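Local coordinates for polyhedrin (Uranotaenia sapphirina cypovirus, PDB 4ZQX), which forms the crystalline matrix of cypovirus polyhedra, the protein crystals that enclose virus particles, and probably binds ATP, at residues A[43-48]-A[204-209]. Residues are numbered along the deposited sequence; the frame is centred on the assembly and turned at random. Where two conformers were deposited one is given.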
ATOM      1  N   PHE A  43     -10.772 -11.009  -3.405  1.00 30.78           N
ATOM      2  CA  PHE A  43      -9.920  -9.829  -3.391  1.00 31.17           C
ATOM      3  C   PHE A  43      -9.990  -9.230  -4.779  1.00 29.36           C
ATOM      4  O   PHE A  43      -9.724  -9.929  -5.764  1.00 31.01           O
ATOM      5  CB  PHE A  43      -8.458 -10.208  -3.108  1.00 30.09           C
ATOM      6  CG  PHE A  43      -8.252 -11.007  -1.831  1.00 31.17           C
ATOM      7  CD1 PHE A  43      -8.423 -12.384  -1.825  1.00 34.25           C
ATOM      8  CD2 PHE A  43      -7.863 -10.384  -0.647  1.00 34.27           C
ATOM      9  CE1 PHE A  43      -8.222 -13.132  -0.653  1.00 36.19           C
ATOM     10  CE2 PHE A  43      -7.659 -11.126   0.529  1.00 35.16           C
ATOM     11  CZ  PHE A  43      -7.846 -12.501   0.517  1.00 35.95           C
ATOM     12  N   HIS A  44     -10.359  -7.956  -4.865  1.00 29.46           N
ATOM     13  CA  HIS A  44     -10.445  -7.263  -6.153  1.00 30.17           C
ATOM     14  C   HIS A  44      -9.392  -6.174  -6.315  1.00 29.97           C
ATOM     15  O   HIS A  44      -9.234  -5.328  -5.428  1.00 30.76           O
ATOM     16  CB  HIS A  44     -11.824  -6.628  -6.349  1.00 31.18           C
ATOM     17  CG  HIS A  44     -11.892  -5.777  -7.573  1.00 31.19           C
ATOM     18  ND1 HIS A  44     -11.818  -4.400  -7.532  1.00 31.99           N
ATOM     19  CD2 HIS A  44     -11.960  -6.111  -8.885  1.00 31.17           C
ATOM     20  CE1 HIS A  44     -11.866  -3.922  -8.764  1.00 32.09           C
ATOM     21  NE2 HIS A  44     -11.942  -4.939  -9.603  1.00 31.04           N
ATOM     22  N   PHE A  45      -8.713  -6.179  -7.466  1.00 29.48           N
ATOM     23  CA  PHE A  45      -7.713  -5.165  -7.813  1.00 29.63           C
ATOM     24  C   PHE A  45      -7.999  -4.695  -9.220  1.00 29.17           C
ATOM     25  O   PHE A  45      -8.482  -5.465 -10.043  1.00 30.16           O
ATOM     26  CB  PHE A  45      -6.288  -5.736  -7.824  1.00 31.91           C
ATOM     27  CG  PHE A  45      -5.850  -6.335  -6.522  1.00 33.45           C
ATOM     28  CD1 PHE A  45      -6.146  -7.655  -6.224  1.00 35.03           C
ATOM     29  CD2 PHE A  45      -5.115  -5.591  -5.608  1.00 34.68           C
ATOM     30  CE1 PHE A  45      -5.735  -8.220  -5.020  1.00 36.12           C
ATOM     31  CE2 PHE A  45      -4.707  -6.149  -4.401  1.00 36.52           C
ATOM     32  CZ  PHE A  45      -5.009  -7.465  -4.113  1.00 35.93           C
ATOM     33  N   ALA A  46      -7.657  -3.452  -9.517  1.00 28.90           N
ATOM     34  CA  ALA A  46      -7.816  -2.924 -10.872  1.00 29.43           C
ATOM     35  C   ALA A  46      -6.817  -1.819 -11.165  1.00 28.85           C
ATOM     36  O   ALA A  46      -6.446  -1.052 -10.279  1.00 31.13           O
ATOM     37  CB  ALA A  46      -9.229  -2.396 -11.060  1.00 30.06           C
ATOM     38  N   ASN A  47      -6.433  -1.719 -12.434  1.00 28.74           N
ATOM     39  CA  ASN A  47      -5.616  -0.596 -12.945  1.00 28.09           C
ATOM     40  C   ASN A  47      -5.613  -0.619 -14.457  1.00 28.71           C
ATOM     41  O   ASN A  47      -5.797  -1.674 -15.033  1.00 29.48           O
ATOM     42  CB  ASN A  47      -4.167  -0.718 -12.462  1.00 29.02           C
ATOM     43  CG  ASN A  47      -3.378   0.562 -12.658  1.00 28.66           C
ATOM     44  OD1 ASN A  47      -2.569   0.689 -13.586  1.00 29.46           O
ATOM     45  ND2 ASN A  47      -3.606   1.521 -11.776  1.00 30.63           N
ATOM     46  N   PRO A  48      -5.384   0.535 -15.111  1.00 29.12           N
ATOM     47  CA  PRO A  48      -5.351   0.477 -16.576  1.00 28.91           C
ATOM     48  C   PRO A  48      -4.019   0.018 -17.142  1.00 28.89           C
ATOM     49  O   PRO A  48      -3.998  -0.390 -18.293  1.00 31.55           O
ATOM     50  CB  PRO A  48      -5.609   1.944 -16.992  1.00 29.19           C
ATOM     51  CG  PRO A  48      -6.221   2.590 -15.782  1.00 29.91           C
ATOM     52  CD  PRO A  48      -5.510   1.921 -14.630  1.00 29.10           C
ATOM     53  N   VAL A 204      -6.468   2.815  -7.648  1.00 28.55           N
ATOM     54  CA  VAL A 204      -7.812   2.277  -7.495  1.00 30.18           C
ATOM     55  C   VAL A 204      -7.937   1.542  -6.156  1.00 30.99           C
ATOM     56  O   VAL A 204      -7.100   0.695  -5.828  1.00 30.96           O
ATOM     57  CB  VAL A 204      -8.171   1.327  -8.651  1.00 32.21           C
ATOM     58  CG1 VAL A 204      -9.632   0.901  -8.553  1.00 33.11           C
ATOM     59  CG2 VAL A 204      -7.869   1.998 -10.012  1.00 34.97           C
ATOM     60  N   PRO A 205      -8.973   1.868  -5.369  1.00 31.76           N
ATOM     61  CA  PRO A 205      -9.151   1.160  -4.096  1.00 32.98           C
ATOM     62  C   PRO A 205      -9.376  -0.336  -4.285  1.00 32.88           C
ATOM     63  O   PRO A 205     -10.111  -0.733  -5.178  1.00 33.60           O
ATOM     64  CB  PRO A 205     -10.414   1.802  -3.496  1.00 36.27           C
ATOM     65  CG  PRO A 205     -10.601   3.080  -4.204  1.00 37.45           C
ATOM     66  CD  PRO A 205      -9.992   2.912  -5.570  1.00 35.16           C
ATOM     67  N   GLU A 206      -8.716  -1.136  -3.449  0.67 31.72           N
ATOM     68  CA  GLU A 206      -8.928  -2.581  -3.351  0.67 31.18           C
ATOM     69  C   GLU A 206     -10.245  -2.868  -2.632  0.67 30.55           C
ATOM     70  O   GLU A 206     -10.794  -1.995  -1.944  0.67 33.29           O
ATOM     71  CB  GLU A 206      -7.760  -3.207  -2.568  0.67 31.79           C
ATOM     72  CG  GLU A 206      -7.711  -4.754  -2.514  0.67 32.82           C
ATOM     73  CD  GLU A 206      -8.398  -5.380  -1.295  0.67 34.32           C
ATOM     74  OE1 GLU A 206      -8.734  -6.577  -1.376  0.67 34.62           O
ATOM     75  OE2 GLU A 206      -8.585  -4.701  -0.264  0.67 33.82           O
ATOM     76  N   CYS A 207     -10.750  -4.090  -2.771  1.00 31.21           N
ATOM     77  CA  CYS A 207     -11.910  -4.510  -1.987  1.00 31.07           C
ATOM     78  C   CYS A 207     -11.847  -5.999  -1.675  1.00 31.18           C
ATOM     79  O   CYS A 207     -11.691  -6.825  -2.571  1.00 31.88           O
ATOM     80  CB  CYS A 207     -13.214  -4.178  -2.718  1.00 32.57           C
ATOM     81  SG  CYS A 207     -14.695  -4.583  -1.745  1.00 34.87           S
ATOM     82  N   THR A 208     -11.978  -6.316  -0.385  1.00 29.79           N
ATOM     83  CA  THR A 208     -11.968  -7.678   0.123  1.00 31.04           C
ATOM     84  C   THR A 208     -13.370  -8.002   0.606  1.00 31.76           C
ATOM     85  O   THR A 208     -13.981  -7.198   1.324  1.00 31.88           O
ATOM     86  CB  THR A 208     -11.002  -7.828   1.321  1.00 32.34           C
ATOM     87  OG1 THR A 208      -9.673  -7.484   0.916  1.00 32.76           O
ATOM     88  CG2 THR A 208     -11.008  -9.257   1.884  1.00 33.48           C
ATOM     89  N   GLN A 209     -13.873  -9.178   0.233  1.00 30.51           N
ATOM     90  CA  GLN A 209     -15.187  -9.630   0.696  1.00 30.76           C
ATOM     91  C   GLN A 209     -15.121 -11.058   1.194  1.00 30.70           C
ATOM     92  O   GLN A 209     -14.302 -11.856   0.732  1.00 32.59           O
ATOM     93  CB  GLN A 209     -16.229  -9.508  -0.419  1.00 32.29           C
ATOM     94  CG  GLN A 209     -16.593  -8.070  -0.763  1.00 34.38           C
ATOM     95  CD  GLN A 209     -17.467  -7.973  -2.010  1.00 34.72           C
ATOM     96  OE1 GLN A 209     -17.062  -8.376  -3.096  1.00 38.10           O
ATOM     97  NE2 GLN A 209     -18.675  -7.457  -1.854  1.00 34.81           N
TER
HETATM   98  O   HOH W   1     -11.916  -2.717  -5.514  1.00 33.67           O
HETATM   99  O   HOH W   2      -4.733   0.620  -9.072  1.00 31.20           O
HETATM  100  O   HOH W   3      -6.855  -2.063  -6.948  1.00 37.93           O
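E206, in the conformer modelled here, one of two, lays its CG over one face of the F45 ring, a CH-pi contact 4.2 Å from the ring centroid. From there the chain bends at chi2 (-93°) and swings the carboxylate alongside F43, OE1 arriving at the ring's edge, 4.0 Å from CD2. The T208 side chain lies beside that of F43, pointing the same way, and its OG1 donates a 2.6 Å hydrogen bond to the syn lone pair of E206 OE1. The other carboxylate oxygen makes a salt bridge to K56 of a second subunit, which ties this group into the trimer.

Strand 207-211 is an edge strand of the six-stranded antiparallel sheet within this chain, paired with strand 40-47. H44 and C207 form a hydrogen-bonded pair: H44 N to C207 O is 2.9 Å, while the return bond from C207 N to H44 O is weak at 3.3 Å. On the face away from F43 and T208, with CG anti to the backbone N (chi1 173°), the H44 ring carries ND1 to a water 2.6 Å away, in the ring plane, that donates to P205 O; its NE2 bonds E28 on the neighbouring strand.

Beyond E206 the backbones part, and water takes over the pairing. One water bridges A46 N and V204 O; another joins A46 O, V204 N and N47 ND2. V204 still reaches across, CB and CG2 each 3.4 Å from A46 O.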